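Local coordinates for protein lantibiotic dehydratase (Microbispora corallina, PDB 5EHK) that probably dehydrates serine and threonine residues of the NAI-107 precursor peptide during lantibiotic biosynthesis, using glutamate delivered by glutamyl-tRNA, at residues 568-573 and 647-652; 870-875 and 922-927. All coordinates share one frame; numbering follows the deposited sequence.

Overall arrangement
From the N terminus the chain reaches contact 1 first. Strand 566-572 is laid down, and helix 647-656 later returns to pack on it; the 73 residues that separate 568-573 from 647-652 hold more strand than helix. That loop is closed before contact 2 begins, so the two neither nest nor cross. In contact 2, strand 864-872 is met by helix 920-942, with 46 mostly helical or irregular residues separating 870-875 from 922-927. Contact 1 ties together part of the N-terminal lantibiotic dehydratase region, and contact 2 does the same within the C-terminal region. Their centres lie 45 Å apart and their nearest atoms about 31 Å, so each is a separate strand-to-helix closure.

Contact 1: residues 568-573 and 647-652; sequences ADVAFI and NPARLL
V570 and F572 on strand 568-572 meet A649 and L652 on helix 647-652, and the side chains that meet are all apolar. A649 is the pivot. Its CB lies 3.8 Å from F572 CB and 4.1 Å from V570 CG2, so the methyl is approached by both strand residues. F572 also brings its ring in obliquely, with CD2 3.9 Å from A649 CB. Its first torsion (chi1 65°) sets CG between the backbone N and the carbonyl carbon and swings the ring so that CB, CG and CD2 lie against the A649 methyl. V570 holds CG2 anti to its backbone N, which brings that methyl to A649, where it also lies by the carbonyl oxygen. One helical turn on, L652 makes a looser contact, CB to V570 CB at 4.4 Å.

The backbones explain these choices. Strand alternation directs V570 and F572 to the helix while A571 points away, and the three-residue step from A649 to L652 keeps both on one helical face. The axes approach to 8.8 Å and run nearly antiparallel, at 153°. At the closest register, the CA atoms of F572 and A649 are 6.5 Å apart, a spacing that suits a small alanine facing two bulkier strand residues.

D569 OD2, hydrogen-bonded to S587 OG and S589 N, helps place the strand. L652 also touches I593 on the adjacent strand. Strand 566-572 lies inside a mixed sheet, parallel to both its neighbours 629-634 and 591-595. The arrangement is the layered packing of an alpha/beta fold, with a helix packed on one face of a mixed sheet.

Contact 2: residues 870-875 and 922-927; sequences RFRGER and FTETAF
E924 OE2 is hydrogen-bonded by the hydroxyl of Y911, while R870 faces the other carboxylate oxygen, OE1. The opposite charges of R870 and E924 make a plausible salt bridge, but the two groups are modelled too close together and their exact placement is uncertain. As modelled, the two side chains cross at about a right angle. R870 runs out from the strand with CG anti to the backbone N, then bends at chi3 (55°) to turn its guanidinium to the helix. This buried acid and base would be expected to neutralise one another.

R872 reaches in beside the pair without bonding E924. Its NH1 lies 4.2 Å from E924 CG and 5.4 Å from E924 OE1. The guanidinium is held instead by two other acids, NH2 in a salt bridge to D852 OD1 and NH1 in one to E921 OE2. Long side chains suit both arginine positions, because even the CA atoms of R872 and E924, the nearest across here, are 9.6 Å apart.

Strand 864-872 lies between 853-861 and 819-824 in a four-stranded antiparallel sheet, and R870 touches F855 and Y821 on those neighbours. F927, one turn after E924, meets F855 and Y914 edge-to-face, while F922, T923 and T925 contact helix 1044-1059, so helix 920-942 bridges the sheet and that helix.

Contact 1: residues 568-573 and 647-652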
ATOM      1  N   ALA A 568       8.992 -16.490  31.193  1.00 11.76           N
ATOM      2  CA  ALA A 568      10.286 -16.981  30.743  1.00 12.82           C
ATOM      3  C   ALA A 568      11.081 -15.845  30.133  1.00 14.27           C
ATOM      4  O   ALA A 568      10.519 -14.799  29.809  1.00 13.79           O
ATOM      5  CB  ALA A 568      10.118 -18.113  29.755  1.00 10.21           C
ATOM      6  N   ASP A 569      12.385 -16.053  29.992  1.00 12.31           N
ATOM      7  CA  ASP A 569      13.275 -15.089  29.365  1.00 12.37           C
ATOM      8  C   ASP A 569      13.890 -15.753  28.142  1.00 17.35           C
ATOM      9  O   ASP A 569      14.259 -16.937  28.185  1.00 13.46           O
ATOM     10  CB  ASP A 569      14.378 -14.665  30.343  1.00 13.39           C
ATOM     11  CG  ASP A 569      13.808 -14.119  31.661  1.00 20.59           C
ATOM     12  OD1 ASP A 569      13.027 -13.142  31.584  1.00 21.22           O
ATOM     13  OD2 ASP A 569      14.080 -14.688  32.759  1.00 17.38           O
ATOM     14  N   VAL A 570      13.949 -15.009  27.034  1.00 19.96           N
ATOM     15  CA  VAL A 570      14.543 -15.517  25.801  1.00 12.41           C
ATOM     16  C   VAL A 570      15.965 -15.023  25.808  1.00 12.49           C
ATOM     17  O   VAL A 570      16.198 -13.876  26.135  1.00 18.00           O
ATOM     18  CB  VAL A 570      13.774 -15.046  24.540  1.00 11.97           C
ATOM     19  CG1 VAL A 570      13.101 -13.720  24.779  1.00 10.07           C
ATOM     20  CG2 VAL A 570      14.690 -14.975  23.322  1.00 12.32           C
ATOM     21  N   ALA A 571      16.915 -15.893  25.484  1.00 11.70           N
ATOM     22  CA  ALA A 571      18.316 -15.500  25.348  1.00 14.45           C
ATOM     23  C   ALA A 571      18.816 -15.907  23.966  1.00 14.71           C
ATOM     24  O   ALA A 571      18.623 -17.054  23.543  1.00 17.56           O
ATOM     25  CB  ALA A 571      19.170 -16.167  26.452  1.00 14.08           C
ATOM     26  N   PHE A 572      19.429 -14.986  23.239  1.00 11.37           N
ATOM     27  CA  PHE A 572      19.908 -15.327  21.894  1.00 13.96           C
ATOM     28  C   PHE A 572      21.290 -14.742  21.570  1.00 18.00           C
ATOM     29  O   PHE A 572      21.719 -13.747  22.164  1.00 16.28           O
ATOM     30  CB  PHE A 572      18.915 -14.831  20.853  1.00 12.74           C
ATOM     31  CG  PHE A 572      18.798 -13.349  20.819  1.00 12.22           C
ATOM     32  CD1 PHE A 572      19.710 -12.585  20.110  1.00 13.62           C
ATOM     33  CD2 PHE A 572      17.795 -12.712  21.522  1.00  9.16           C
ATOM     34  CE1 PHE A 572      19.622 -11.213  20.103  1.00 12.56           C
ATOM     35  CE2 PHE A 572      17.690 -11.347  21.518  1.00  9.33           C
ATOM     36  CZ  PHE A 572      18.601 -10.588  20.805  1.00 12.11           C
ATOM     37  N   ILE A 573      21.973 -15.322  20.594  1.00 16.32           N
ATOM     38  CA  ILE A 573      23.226 -14.734  20.160  1.00 17.47           C
ATOM     39  C   ILE A 573      22.969 -13.585  19.189  1.00 16.40           C
ATOM     40  O   ILE A 573      22.303 -13.752  18.180  1.00 17.17           O
ATOM     41  CB  ILE A 573      24.186 -15.778  19.547  1.00 22.55           C
ATOM     42  CG1 ILE A 573      25.539 -15.121  19.258  1.00 26.72           C
ATOM     43  CG2 ILE A 573      23.590 -16.398  18.293  1.00 18.69           C
ATOM     44  CD1 ILE A 573      26.260 -14.635  20.509  1.00 20.10           C
ATOM     45  N   ASN A 647      15.139 -15.075  13.949  1.00 11.68           N
ATOM     46  CA  ASN A 647      13.675 -14.971  13.903  1.00 12.19           C
ATOM     47  C   ASN A 647      12.875 -15.600  15.054  1.00 11.56           C
ATOM     48  O   ASN A 647      11.983 -14.952  15.606  1.00 12.40           O
ATOM     49  CB  ASN A 647      13.111 -15.416  12.548  1.00 12.91           C
ATOM     50  CG  ASN A 647      13.480 -14.475  11.427  1.00 15.78           C
ATOM     51  OD1 ASN A 647      13.921 -13.344  11.665  1.00 15.90           O
ATOM     52  ND2 ASN A 647      13.308 -14.933  10.188  1.00 17.68           N
ATOM     53  N   PRO A 648      13.191 -16.840  15.436  1.00  8.76           N
ATOM     54  CA  PRO A 648      12.352 -17.394  16.501  1.00  9.70           C
ATOM     55  C   PRO A 648      12.465 -16.594  17.791  1.00  8.66           C
ATOM     56  O   PRO A 648      11.463 -16.390  18.488  1.00  7.89           O
ATOM     57  CB  PRO A 648      12.920 -18.807  16.695  1.00 10.01           C
ATOM     58  CG  PRO A 648      13.578 -19.124  15.392  1.00 13.83           C
ATOM     59  CD  PRO A 648      14.129 -17.830  14.888  1.00 10.75           C
ATOM     60  N   ALA A 649      13.678 -16.141  18.082  1.00  7.57           N
ATOM     61  CA  ALA A 649      13.943 -15.327  19.250  1.00  8.34           C
ATOM     62  C   ALA A 649      13.113 -14.067  19.164  1.00  8.64           C
ATOM     63  O   ALA A 649      12.463 -13.673  20.135  1.00  7.13           O
ATOM     64  CB  ALA A 649      15.430 -14.972  19.331  1.00 12.06           C
ATOM     65  N   ARG A 650      13.151 -13.420  18.002  1.00  9.91           N
ATOM     66  CA  ARG A 650      12.393 -12.194  17.834  1.00  7.45           C
ATOM     67  C   ARG A 650      10.879 -12.451  17.932  1.00  8.69           C
ATOM     68  O   ARG A 650      10.130 -11.605  18.439  1.00  9.62           O
ATOM     69  CB  ARG A 650      12.746 -11.481  16.535  1.00  8.93           C
ATOM     70  CG  ARG A 650      11.811 -10.298  16.300  1.00  9.65           C
ATOM     71  CD  ARG A 650      12.108  -9.474  15.086  1.00  9.72           C
ATOM     72  NE  ARG A 650      11.062  -8.482  14.967  1.00 11.19           N
ATOM     73  CZ  ARG A 650      10.866  -7.689  13.930  1.00  7.28           C
ATOM     74  NH1 ARG A 650      11.643  -7.762  12.863  1.00  7.37           N
ATOM     75  NH2 ARG A 650       9.855  -6.850  13.972  1.00  6.16           N
ATOM     76  N   LEU A 651      10.425 -13.614  17.469  1.00  6.59           N
ATOM     77  CA  LEU A 651       9.005 -13.921  17.542  1.00  7.33           C
ATOM     78  C   LEU A 651       8.617 -14.093  19.015  1.00  7.99           C
ATOM     79  O   LEU A 651       7.553 -13.616  19.443  1.00  6.30           O
ATOM     80  CB  LEU A 651       8.629 -15.161  16.695  1.00  5.24           C
ATOM     81  CG  LEU A 651       7.132 -15.521  16.636  1.00  4.52           C
ATOM     82  CD1 LEU A 651       6.323 -14.392  16.079  1.00  5.45           C
ATOM     83  CD2 LEU A 651       6.825 -16.761  15.829  1.00  5.86           C
ATOM     84  N   LEU A 652       9.496 -14.741  19.786  1.00  4.78           N
ATOM     85  CA  LEU A 652       9.246 -14.945  21.201  1.00  5.21           C
ATOM     86  C   LEU A 652       9.134 -13.599  21.885  1.00  6.75           C
ATOM     87  O   LEU A 652       8.218 -13.350  22.683  1.00  7.32           O
ATOM     88  CB  LEU A 652      10.334 -15.788  21.844  1.00  7.24           C
ATOM     89  CG  LEU A 652      10.373 -17.260  21.423  1.00 11.00           C
ATOM     90  CD1 LEU A 652      11.689 -17.898  21.850  1.00  6.33           C
ATOM     91  CD2 LEU A 652       9.132 -18.052  21.949  1.00  7.76           C
TER

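Contact 2: residues 870-875 and 922-927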
ATOM      1  N   ARG A 870     -14.895 -28.463  -8.218  1.00 16.00           N
ATOM      2  CA  ARG A 870     -14.252 -29.725  -7.815  1.00 19.84           C
ATOM      3  C   ARG A 870     -14.967 -31.003  -8.251  1.00 16.04           C
ATOM      4  O   ARG A 870     -16.157 -31.120  -8.068  1.00 16.83           O
ATOM      5  CB  ARG A 870     -14.055 -29.805  -6.314  1.00 16.92           C
ATOM      6  CG  ARG A 870     -13.073 -30.915  -6.067  1.00 27.05           C
ATOM      7  CD  ARG A 870     -12.957 -31.368  -4.647  1.00 37.28           C
ATOM      8  NE  ARG A 870     -14.203 -31.779  -4.000  1.00 36.68           N
ATOM      9  CZ  ARG A 870     -14.947 -32.806  -4.379  1.00 33.58           C
ATOM     10  NH1 ARG A 870     -14.600 -33.532  -5.432  1.00 32.25           N
ATOM     11  NH2 ARG A 870     -16.044 -33.103  -3.702  1.00 37.93           N
ATOM     12  N   PHE A 871     -14.232 -31.969  -8.795  1.00 17.03           N
ATOM     13  CA  PHE A 871     -14.820 -33.274  -9.120  1.00 16.46           C
ATOM     14  C   PHE A 871     -14.121 -34.346  -8.318  1.00 21.48           C
ATOM     15  O   PHE A 871     -12.918 -34.255  -8.075  1.00 23.83           O
ATOM     16  CB  PHE A 871     -14.662 -33.627 -10.591  1.00 14.51           C
ATOM     17  CG  PHE A 871     -15.233 -32.610 -11.531  1.00 18.78           C
ATOM     18  CD1 PHE A 871     -16.510 -32.754 -12.033  1.00 13.52           C
ATOM     19  CD2 PHE A 871     -14.468 -31.524 -11.945  1.00 16.21           C
ATOM     20  CE1 PHE A 871     -17.032 -31.832 -12.912  1.00 14.54           C
ATOM     21  CE2 PHE A 871     -14.981 -30.605 -12.812  1.00 16.57           C
ATOM     22  CZ  PHE A 871     -16.278 -30.754 -13.299  1.00 18.25           C
ATOM     23  N   ARG A 872     -14.873 -35.362  -7.907  1.00 19.58           N
ATOM     24  CA  ARG A 872     -14.284 -36.521  -7.257  1.00 19.07           C
ATOM     25  C   ARG A 872     -14.532 -37.757  -8.106  1.00 19.21           C
ATOM     26  O   ARG A 872     -15.617 -37.948  -8.662  1.00 16.16           O
ATOM     27  CB  ARG A 872     -14.835 -36.707  -5.850  1.00 19.72           C
ATOM     28  CG  ARG A 872     -14.203 -37.875  -5.110  1.00 29.24           C
ATOM     29  CD  ARG A 872     -14.739 -38.041  -3.687  1.00 26.01           C
ATOM     30  NE  ARG A 872     -16.022 -38.731  -3.641  1.00 25.34           N
ATOM     31  CZ  ARG A 872     -16.692 -38.940  -2.517  1.00 25.62           C
ATOM     32  NH1 ARG A 872     -16.175 -38.517  -1.372  1.00 30.11           N
ATOM     33  NH2 ARG A 872     -17.855 -39.577  -2.534  1.00 20.24           N
ATOM     34  N   GLY A 873     -13.507 -38.588  -8.227  1.00 24.11           N
ATOM     35  CA  GLY A 873     -13.634 -39.806  -8.998  1.00 27.23           C
ATOM     36  C   GLY A 873     -12.391 -40.661  -8.970  1.00 30.15           C
ATOM     37  O   GLY A 873     -11.406 -40.369  -8.288  1.00 37.67           O
ATOM     38  N   GLU A 874     -12.461 -41.745  -9.717  1.00 31.85           N
ATOM     39  CA  GLU A 874     -11.341 -42.641  -9.896  1.00 32.49           C
ATOM     40  C   GLU A 874     -10.245 -41.985 -10.733  1.00 36.80           C
ATOM     41  O   GLU A 874     -10.524 -41.382 -11.771  1.00 36.51           O
ATOM     42  CB  GLU A 874     -11.843 -43.931 -10.541  1.00 38.23           C
ATOM     43  CG  GLU A 874     -13.093 -44.445  -9.835  1.00 48.33           C
ATOM     44  CD  GLU A 874     -13.437 -45.889 -10.166  1.00 61.17           C
ATOM     45  OE1 GLU A 874     -13.621 -46.203 -11.372  1.00 54.29           O
ATOM     46  OE2 GLU A 874     -13.533 -46.698  -9.205  1.00 50.81           O
ATOM     47  N   ARG A 875      -9.010 -42.072 -10.242  1.00 40.40           N
ATOM     48  CA  ARG A 875      -7.833 -41.485 -10.889  1.00 31.60           C
ATOM     49  C   ARG A 875      -7.776 -41.580 -12.419  1.00 39.19           C
ATOM     50  O   ARG A 875      -7.646 -40.552 -13.086  1.00 37.73           O
ATOM     51  CB  ARG A 875      -6.553 -42.039 -10.265  1.00 40.15           C
ATOM     52  CG  ARG A 875      -6.550 -41.947  -8.742  1.00 52.42           C
ATOM     53  CD  ARG A 875      -5.277 -42.479  -8.102  1.00 59.37           C
ATOM     54  NE  ARG A 875      -5.167 -42.074  -6.697  1.00 64.99           N
ATOM     55  CZ  ARG A 875      -4.239 -42.527  -5.857  1.00 75.19           C
ATOM     56  NH1 ARG A 875      -3.342 -43.413  -6.273  1.00 87.84           N
ATOM     57  NH2 ARG A 875      -4.210 -42.104  -4.600  1.00 58.30           N
ATOM     58  N   PHE A 922     -21.618 -36.673   4.042  1.00 21.06           N
ATOM     59  CA  PHE A 922     -22.770 -35.781   4.156  1.00 24.46           C
ATOM     60  C   PHE A 922     -22.392 -34.361   3.724  1.00 23.95           C
ATOM     61  O   PHE A 922     -23.190 -33.649   3.109  1.00 20.12           O
ATOM     62  CB  PHE A 922     -23.322 -35.787   5.583  1.00 24.51           C
ATOM     63  CG  PHE A 922     -23.765 -37.144   6.055  1.00 26.06           C
ATOM     64  CD1 PHE A 922     -25.022 -37.636   5.716  1.00 23.28           C
ATOM     65  CD2 PHE A 922     -22.923 -37.938   6.834  1.00 26.86           C
ATOM     66  CE1 PHE A 922     -25.434 -38.888   6.155  1.00 24.69           C
ATOM     67  CE2 PHE A 922     -23.335 -39.205   7.265  1.00 26.08           C
ATOM     68  CZ  PHE A 922     -24.592 -39.672   6.935  1.00 18.50           C
ATOM     69  N   THR A 923     -21.160 -33.971   4.039  1.00 23.91           N
ATOM     70  CA  THR A 923     -20.656 -32.677   3.623  1.00 20.00           C
ATOM     71  C   THR A 923     -20.515 -32.594   2.105  1.00 20.37           C
ATOM     72  O   THR A 923     -20.994 -31.643   1.497  1.00 20.80           O
ATOM     73  CB  THR A 923     -19.325 -32.331   4.305  1.00 21.79           C
ATOM     74  OG1 THR A 923     -19.483 -32.393   5.729  1.00 23.20           O
ATOM     75  CG2 THR A 923     -18.853 -30.921   3.894  1.00 16.84           C
ATOM     76  N   GLU A 924     -19.871 -33.577   1.486  1.00 19.75           N
ATOM     77  CA  GLU A 924     -19.703 -33.538   0.037  1.00 19.57           C
ATOM     78  C   GLU A 924     -21.050 -33.468  -0.647  1.00 17.81           C
ATOM     79  O   GLU A 924     -21.246 -32.761  -1.634  1.00 16.32           O
ATOM     80  CB  GLU A 924     -18.919 -34.746  -0.473  1.00 19.85           C
ATOM     81  CG  GLU A 924     -17.473 -34.790   0.030  1.00 24.16           C
ATOM     82  CD  GLU A 924     -16.623 -33.652  -0.500  1.00 29.48           C
ATOM     83  OE1 GLU A 924     -16.904 -33.191  -1.619  1.00 33.69           O
ATOM     84  OE2 GLU A 924     -15.669 -33.217   0.190  1.00 30.34           O
ATOM     85  N   THR A 925     -21.998 -34.198  -0.102  1.00 20.40           N
ATOM     86  CA  THR A 925     -23.311 -34.231  -0.709  1.00 20.46           C
ATOM     87  C   THR A 925     -24.034 -32.904  -0.599  1.00 19.99           C
ATOM     88  O   THR A 925     -24.575 -32.393  -1.601  1.00 17.38           O
ATOM     89  CB  THR A 925     -24.128 -35.380  -0.154  1.00 23.40           C
ATOM     90  OG1 THR A 925     -23.591 -36.598  -0.685  1.00 39.67           O
ATOM     91  CG2 THR A 925     -25.578 -35.281  -0.587  1.00 35.12           C
ATOM     92  N   ALA A 926     -24.010 -32.327   0.595  1.00 13.15           N
ATOM     93  CA  ALA A 926     -24.567 -30.999   0.761  1.00 16.35           C
ATOM     94  C   ALA A 926     -23.968 -30.019  -0.271  1.00 16.31           C
ATOM     95  O   ALA A 926     -24.704 -29.339  -0.991  1.00 13.66           O
ATOM     96  CB  ALA A 926     -24.357 -30.509   2.173  1.00 16.03           C
ATOM     97  N   PHE A 927     -22.639 -29.997  -0.369  1.00 16.64           N
ATOM     98  CA  PHE A 927     -21.944 -29.142  -1.324  1.00 12.45           C
ATOM     99  C   PHE A 927     -22.373 -29.430  -2.760  1.00 12.99           C
ATOM    100  O   PHE A 927     -22.637 -28.501  -3.514  1.00 12.09           O
ATOM    101  CB  PHE A 927     -20.431 -29.313  -1.211  1.00 13.43           C
ATOM    102  CG  PHE A 927     -19.840 -28.742   0.036  1.00 17.48           C
ATOM    103  CD1 PHE A 927     -20.633 -28.107   0.977  1.00 18.14           C
ATOM    104  CD2 PHE A 927     -18.481 -28.816   0.260  1.00 19.80           C
ATOM    105  CE1 PHE A 927     -20.083 -27.570   2.131  1.00 15.93           C
ATOM    106  CE2 PHE A 927     -17.935 -28.281   1.409  1.00 24.09           C
ATOM    107  CZ  PHE A 927     -18.742 -27.659   2.344  1.00 19.15           C
TER